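Local structure of lovastatin nonaketide synthase, polyketide synthase component (7CPX) at residues F828-K840 and L854-L866. The protein builds the nonaketide backbone of the lovastatin precursor dihydromonacolin L by repeated malonyl-CoA condensation, working as a homodimeric multidomain polyketide synthase with the partner enzyme lovC. The protein carries 2 engineered substitutions. Residues are numbered along the deposited sequence; the frame is centred on the assembly and turned at random.
Sequences FSHAVQRAVVTHK and LKSPCVATIKDVL
Val865 of helix 855-865 lies across Gln833 and Val836 of helix 828-838, where the two helices cross at -47° with a closest approach of their axes of 9.2 Å. Followed outward, its CB meets Val836 CG2. There it forks: CG1, anti to the backbone N (chi1 178°), touches both Val836 CG2 and Gln833 CG, and also Val837 CB, while CG2 rests 3.4 Å from Gln833 CB. Gln833 offers its aliphatic part here, running at about a right angle to the valine. Leu866, just past the helix end, brings CD2 to 3.5 Å from Val836 O and CD1 against Val836 CB. One helical turn back, Ile862 CG1 is shared by Val832 CG1, at 3.7 Å, and Val836 CG1. Thr861 turns its methyl CG2 to Ser829 OG, while its hydroxyl donates to Pro857 O of its own helix (2.8 Å), from the face opposite to that used by Thr861 N. At the far end the Phe828 ring takes Cys858 at its edge, CB lying 3.8 Å from CE2 and SG 5.1 Å from the ring centroid, a sulfur-aromatic contact; Val832 CG2 sits over one face of the ring, toward its rim. No hydrogen bond joins the helices. Ile562 of strand 558-563 and Val652 of strand 648-652 continue the apolar core beneath them. The pair flanks strand 844-848 in sequence, each helix leading into a strand of the five-stranded parallel sheet: neighbouring helices packed side by side on one face of that sheet in the alpha/beta acyltransferase fold of the malonyl-CoA:ACP transacylase domain.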
ATOM      1  N   PHE A 828      84.091  13.146  16.059  1.00206.54           N
ATOM      2  CA  PHE A 828      82.695  13.567  16.017  1.00206.54           C
ATOM      3  C   PHE A 828      81.757  12.367  15.997  1.00206.54           C
ATOM      4  O   PHE A 828      80.703  12.381  16.644  1.00206.54           O
ATOM      5  CB  PHE A 828      82.463  14.456  14.796  1.00206.54           C
ATOM      6  CG  PHE A 828      81.023  14.802  14.564  1.00206.54           C
ATOM      7  CD1 PHE A 828      80.415  15.808  15.293  1.00206.54           C
ATOM      8  CD2 PHE A 828      80.280  14.125  13.614  1.00206.54           C
ATOM      9  CE1 PHE A 828      79.091  16.129  15.081  1.00206.54           C
ATOM     10  CE2 PHE A 828      78.955  14.442  13.395  1.00206.54           C
ATOM     11  CZ  PHE A 828      78.360  15.444  14.130  1.00206.54           C
ATOM     12  N   SER A 829      82.127  11.319  15.260  1.00208.30           N
ATOM     13  CA  SER A 829      81.292  10.125  15.208  1.00208.30           C
ATOM     14  C   SER A 829      81.143   9.501  16.590  1.00208.30           C
ATOM     15  O   SER A 829      80.046   9.082  16.974  1.00208.30           O
ATOM     16  CB  SER A 829      81.888   9.115  14.229  1.00208.30           C
ATOM     17  OG  SER A 829      81.044   7.986  14.084  1.00208.30           O
ATOM     18  N   HIS A 830      82.237   9.428  17.351  1.00208.84           N
ATOM     19  CA  HIS A 830      82.168   8.840  18.684  1.00208.84           C
ATOM     20  C   HIS A 830      81.284   9.667  19.609  1.00208.84           C
ATOM     21  O   HIS A 830      80.508   9.113  20.396  1.00208.84           O
ATOM     22  CB  HIS A 830      83.574   8.700  19.266  1.00208.84           C
ATOM     23  CG  HIS A 830      83.629   7.883  20.520  1.00208.84           C
ATOM     24  ND1 HIS A 830      82.994   6.666  20.642  1.00208.84           N
ATOM     25  CD2 HIS A 830      84.246   8.106  21.704  1.00208.84           C
ATOM     26  CE1 HIS A 830      83.216   6.175  21.848  1.00208.84           C
ATOM     27  NE2 HIS A 830      83.972   7.029  22.512  1.00208.84           N
ATOM     28  N   ALA A 831      81.394  10.996  19.538  1.00206.21           N
ATOM     29  CA  ALA A 831      80.553  11.848  20.371  1.00206.21           C
ATOM     30  C   ALA A 831      79.083  11.695  20.006  1.00206.21           C
ATOM     31  O   ALA A 831      78.216  11.650  20.887  1.00206.21           O
ATOM     32  CB  ALA A 831      80.988  13.306  20.240  1.00206.21           C
ATOM     33  N   VAL A 832      78.780  11.620  18.707  1.00203.60           N
ATOM     34  CA  VAL A 832      77.397  11.410  18.285  1.00203.60           C
ATOM     35  C   VAL A 832      76.892  10.067  18.791  1.00203.60           C
ATOM     36  O   VAL A 832      75.755   9.950  19.266  1.00203.60           O
ATOM     37  CB  VAL A 832      77.283  11.515  16.753  1.00203.60           C
ATOM     38  CG1 VAL A 832      75.886  11.123  16.295  1.00203.60           C
ATOM     39  CG2 VAL A 832      77.623  12.921  16.289  1.00203.60           C
ATOM     40  N   GLN A 833      77.724   9.029  18.684  1.00204.70           N
ATOM     41  CA  GLN A 833      77.349   7.715  19.194  1.00204.70           C
ATOM     42  C   GLN A 833      77.029   7.783  20.680  1.00204.70           C
ATOM     43  O   GLN A 833      76.012   7.249  21.135  1.00204.70           O
ATOM     44  CB  GLN A 833      78.479   6.720  18.928  1.00204.70           C
ATOM     45  CG  GLN A 833      78.353   5.400  19.676  1.00204.70           C
ATOM     46  CD  GLN A 833      79.442   4.416  19.298  1.00204.70           C
ATOM     47  OE1 GLN A 833      80.346   4.739  18.527  1.00204.70           O
ATOM     48  NE2 GLN A 833      79.364   3.207  19.840  1.00204.70           N
ATOM     49  N   ARG A 834      77.892   8.444  21.453  1.00204.71           N
ATOM     50  CA  ARG A 834      77.661   8.565  22.888  1.00204.71           C
ATOM     51  C   ARG A 834      76.352   9.291  23.171  1.00204.71           C
ATOM     52  O   ARG A 834      75.537   8.838  23.985  1.00204.71           O
ATOM     53  CB  ARG A 834      78.833   9.300  23.538  1.00204.71           C
ATOM     54  CG  ARG A 834      80.064   8.437  23.754  1.00204.71           C
ATOM     55  CD  ARG A 834      80.003   7.732  25.097  1.00204.71           C
ATOM     56  NE  ARG A 834      80.179   8.665  26.203  1.00204.71           N
ATOM     57  CZ  ARG A 834      79.886   8.397  27.468  1.00204.71           C
ATOM     58  NH1 ARG A 834      79.376   7.230  27.828  1.00204.71           N
ATOM     59  NH2 ARG A 834      80.105   9.325  28.395  1.00204.71           N
ATOM     60  N   ALA A 835      76.129  10.417  22.492  1.00202.42           N
ATOM     61  CA  ALA A 835      74.936  11.213  22.756  1.00202.42           C
ATOM     62  C   ALA A 835      73.668  10.443  22.414  1.00202.42           C
ATOM     63  O   ALA A 835      72.679  10.504  23.153  1.00202.42           O
ATOM     64  CB  ALA A 835      74.997  12.522  21.971  1.00202.42           C
ATOM     65  N   VAL A 836      73.674   9.708  21.299  1.00201.06           N
ATOM     66  CA  VAL A 836      72.457   9.030  20.865  1.00201.06           C
ATOM     67  C   VAL A 836      72.258   7.685  21.549  1.00201.06           C
ATOM     68  O   VAL A 836      71.133   7.169  21.557  1.00201.06           O
ATOM     69  CB  VAL A 836      72.447   8.833  19.340  1.00201.06           C
ATOM     70  CG1 VAL A 836      72.589  10.171  18.634  1.00201.06           C
ATOM     71  CG2 VAL A 836      73.544   7.865  18.914  1.00201.06           C
ATOM     72  N   VAL A 837      73.304   7.096  22.122  1.00203.19           N
ATOM     73  CA  VAL A 837      73.152   5.828  22.825  1.00203.19           C
ATOM     74  C   VAL A 837      72.815   6.049  24.294  1.00203.19           C
ATOM     75  O   VAL A 837      72.059   5.277  24.885  1.00203.19           O
ATOM     76  CB  VAL A 837      74.427   4.974  22.661  1.00203.19           C
ATOM     77  CG1 VAL A 837      75.580   5.565  23.464  1.00203.19           C
ATOM     78  CG2 VAL A 837      74.158   3.528  23.061  1.00203.19           C
ATOM     79  N   THR A 838      73.365   7.102  24.905  1.00203.40           N
ATOM     80  CA  THR A 838      73.007   7.431  26.278  1.00203.40           C
ATOM     81  C   THR A 838      71.643   8.100  26.377  1.00203.40           C
ATOM     82  O   THR A 838      71.107   8.212  27.486  1.00203.40           O
ATOM     83  CB  THR A 838      74.068   8.346  26.894  1.00203.40           C
ATOM     84  OG1 THR A 838      74.184   9.544  26.117  1.00203.40           O
ATOM     85  CG2 THR A 838      75.416   7.642  26.944  1.00203.40           C
ATOM     86  N   HIS A 839      71.078   8.543  25.258  1.00199.67           N
ATOM     87  CA  HIS A 839      69.788   9.226  25.212  1.00199.67           C
ATOM     88  C   HIS A 839      68.935   8.660  24.086  1.00199.67           C
ATOM     89  O   HIS A 839      68.390   9.389  23.255  1.00199.67           O
ATOM     90  CB  HIS A 839      69.981  10.730  25.050  1.00199.67           C
ATOM     91  CG  HIS A 839      70.852  11.340  26.104  1.00199.67           C
ATOM     92  ND1 HIS A 839      70.468  11.433  27.425  1.00199.67           N
ATOM     93  CD2 HIS A 839      72.090  11.884  26.033  1.00199.67           C
ATOM     94  CE1 HIS A 839      71.431  12.009  28.121  1.00199.67           C
ATOM     95  NE2 HIS A 839      72.426  12.293  27.301  1.00199.67           N
ATOM     96  N   LYS A 840      68.826   7.326  24.041  1.00198.26           N
ATOM     97  CA  LYS A 840      68.083   6.663  22.972  1.00198.26           C
ATOM     98  C   LYS A 840      66.725   7.308  22.726  1.00198.26           C
ATOM     99  O   LYS A 840      66.193   7.228  21.613  1.00198.26           O
ATOM    100  CB  LYS A 840      67.895   5.182  23.306  1.00198.26           C
ATOM    101  CG  LYS A 840      69.190   4.417  23.519  1.00198.26           C
ATOM    102  CD  LYS A 840      68.923   2.932  23.709  1.00198.26           C
ATOM    103  CE  LYS A 840      70.198   2.170  24.032  1.00198.26           C
ATOM    104  NZ  LYS A 840      70.784   2.591  25.334  1.00198.26           N
ATOM    105  N   LEU A 854      77.534  18.840   8.035  1.00198.20           N
ATOM    106  CA  LEU A 854      77.561  17.667   8.900  1.00198.20           C
ATOM    107  C   LEU A 854      76.327  16.785   8.753  1.00198.20           C
ATOM    108  O   LEU A 854      76.140  15.868   9.559  1.00198.20           O
ATOM    109  CB  LEU A 854      77.710  18.101  10.359  1.00198.20           C
ATOM    110  CG  LEU A 854      79.003  18.834  10.719  1.00198.20           C
ATOM    111  CD1 LEU A 854      78.890  19.466  12.097  1.00198.20           C
ATOM    112  CD2 LEU A 854      80.189  17.885  10.662  1.00198.20           C
ATOM    113  N   LYS A 855      75.484  17.028   7.750  1.00195.56           N
ATOM    114  CA  LYS A 855      74.208  16.323   7.672  1.00195.56           C
ATOM    115  C   LYS A 855      74.411  14.836   7.400  1.00195.56           C
ATOM    116  O   LYS A 855      74.012  13.982   8.201  1.00195.56           O
ATOM    117  CB  LYS A 855      73.329  16.956   6.591  1.00195.56           C
ATOM    118  CG  LYS A 855      71.923  16.368   6.511  1.00195.56           C
ATOM    119  CD  LYS A 855      71.802  15.287   5.444  1.00195.56           C
ATOM    120  CE  LYS A 855      71.827  15.874   4.041  1.00195.56           C
ATOM    121  NZ  LYS A 855      71.626  14.833   2.997  1.00195.56           N
ATOM    122  N   SER A 856      75.021  14.506   6.258  1.00199.47           N
ATOM    123  CA  SER A 856      75.115  13.107   5.846  1.00199.47           C
ATOM    124  C   SER A 856      75.895  12.256   6.839  1.00199.47           C
ATOM    125  O   SER A 856      75.365  11.227   7.297  1.00199.47           O
ATOM    126  CB  SER A 856      75.726  13.036   4.445  1.00199.47           C
ATOM    127  OG  SER A 856      75.960  11.691   4.061  1.00199.47           O
ATOM    128  N   PRO A 857      77.138  12.593   7.197  1.00204.14           N
ATOM    129  CA  PRO A 857      77.861  11.734   8.149  1.00204.14           C
ATOM    130  C   PRO A 857      77.178  11.636   9.500  1.00204.14           C
ATOM    131  O   PRO A 857      77.159  10.557  10.103  1.00204.14           O
ATOM    132  CB  PRO A 857      79.240  12.401   8.246  1.00204.14           C
ATOM    133  CG  PRO A 857      79.015  13.812   7.835  1.00204.14           C
ATOM    134  CD  PRO A 857      77.937  13.765   6.798  1.00204.14           C
ATOM    135  N   CYS A 858      76.592  12.732   9.985  1.00200.52           N
ATOM    136  CA  CYS A 858      75.953  12.702  11.296  1.00200.52           C
ATOM    137  C   CYS A 858      74.725  11.801  11.289  1.00200.52           C
ATOM    138  O   CYS A 858      74.538  10.985  12.198  1.00200.52           O
ATOM    139  CB  CYS A 858      75.571  14.115  11.730  1.00200.52           C
ATOM    140  SG  CYS A 858      74.747  14.167  13.333  1.00200.52           S
ATOM    141  N   VAL A 859      73.869  11.939  10.275  1.00198.69           N
ATOM    142  CA  VAL A 859      72.669  11.112  10.225  1.00198.69           C
ATOM    143  C   VAL A 859      73.044   9.652  10.001  1.00198.69           C
ATOM    144  O   VAL A 859      72.409   8.742  10.549  1.00198.69           O
ATOM    145  CB  VAL A 859      71.698  11.630   9.148  1.00198.69           C
ATOM    146  CG1 VAL A 859      72.180  11.267   7.753  1.00198.69           C
ATOM    147  CG2 VAL A 859      70.296  11.093   9.397  1.00198.69           C
ATOM    148  N   ALA A 860      74.089   9.400   9.205  1.00201.50           N
ATOM    149  CA  ALA A 860      74.551   8.029   9.026  1.00201.50           C
ATOM    150  C   ALA A 860      75.045   7.442  10.341  1.00201.50           C
ATOM    151  O   ALA A 860      74.754   6.284  10.662  1.00201.50           O
ATOM    152  CB  ALA A 860      75.653   7.983   7.968  1.00201.50           C
ATOM    153  N   THR A 861      75.795   8.227  11.118  1.00205.35           N
ATOM    154  CA  THR A 861      76.263   7.754  12.416  1.00205.35           C
ATOM    155  C   THR A 861      75.094   7.486  13.354  1.00205.35           C
ATOM    156  O   THR A 861      75.102   6.503  14.104  1.00205.35           O
ATOM    157  CB  THR A 861      77.215   8.778  13.036  1.00205.35           C
ATOM    158  OG1 THR A 861      78.286   9.053  12.126  1.00205.35           O
ATOM    159  CG2 THR A 861      77.788   8.255  14.348  1.00205.35           C
ATOM    160  N   ILE A 862      74.086   8.358  13.336  1.00199.92           N
ATOM    161  CA  ILE A 862      72.915   8.153  14.185  1.00199.92           C
ATOM    162  C   ILE A 862      72.216   6.854  13.813  1.00199.92           C
ATOM    163  O   ILE A 862      71.835   6.062  14.684  1.00199.92           O
ATOM    164  CB  ILE A 862      71.961   9.357  14.084  1.00199.92           C
ATOM    165  CG1 ILE A 862      72.611  10.596  14.706  1.00199.92           C
ATOM    166  CG2 ILE A 862      70.630   9.035  14.761  1.00199.92           C
ATOM    167  CD1 ILE A 862      71.793  11.865  14.568  1.00199.92           C
ATOM    168  N   LYS A 863      72.033   6.612  12.513  1.00200.31           N
ATOM    169  CA  LYS A 863      71.363   5.389  12.082  1.00200.31           C
ATOM    170  C   LYS A 863      72.191   4.154  12.416  1.00200.31           C
ATOM    171  O   LYS A 863      71.638   3.107  12.772  1.00200.31           O
ATOM    172  CB  LYS A 863      71.068   5.453  10.584  1.00200.31           C
ATOM    173  CG  LYS A 863      69.909   6.373  10.237  1.00200.31           C
ATOM    174  CD  LYS A 863      69.594   6.364   8.749  1.00200.31           C
ATOM    175  CE  LYS A 863      70.699   7.015   7.934  1.00200.31           C
ATOM    176  NZ  LYS A 863      70.339   7.120   6.494  1.00200.31           N
ATOM    177  N   ASP A 864      73.518   4.251  12.302  1.00203.88           N
ATOM    178  CA  ASP A 864      74.369   3.105  12.608  1.00203.88           C
ATOM    179  C   ASP A 864      74.347   2.788  14.098  1.00203.88           C
ATOM    180  O   ASP A 864      74.190   1.626  14.493  1.00203.88           O
ATOM    181  CB  ASP A 864      75.798   3.378  12.137  1.00203.88           C
ATOM    182  CG  ASP A 864      75.888   3.587  10.639  1.00203.88           C
ATOM    183  OD1 ASP A 864      75.075   2.988   9.903  1.00203.88           O
ATOM    184  OD2 ASP A 864      76.769   4.353  10.196  1.00203.88           O
ATOM    185  N   VAL A 865      74.503   3.809  14.942  1.00203.39           N
ATOM    186  CA  VAL A 865      74.506   3.588  16.385  1.00203.39           C
ATOM    187  C   VAL A 865      73.148   3.074  16.842  1.00203.39           C
ATOM    188  O   VAL A 865      73.053   2.091  17.587  1.00203.39           O
ATOM    189  CB  VAL A 865      74.897   4.881  17.122  1.00203.39           C
ATOM    190  CG1 VAL A 865      74.856   4.669  18.630  1.00203.39           C
ATOM    191  CG2 VAL A 865      76.276   5.355  16.682  1.00203.39           C
ATOM    192  N   LEU A 866      72.078   3.730  16.400  1.00200.85           N
ATOM    193  CA  LEU A 866      70.710   3.280  16.651  1.00200.85           C
ATOM    194  C   LEU A 866      70.261   2.557  15.385  1.00200.85           C
ATOM    195  O   LEU A 866      69.723   3.163  14.457  1.00200.85           O
ATOM    196  CB  LEU A 866      69.803   4.454  17.002  1.00200.85           C
ATOM    197  CG  LEU A 866      70.246   5.291  18.206  1.00200.85           C
ATOM    198  CD1 LEU A 866      69.285   6.445  18.440  1.00200.85           C
ATOM    199  CD2 LEU A 866      70.360   4.431  19.456  1.00200.85           C
TER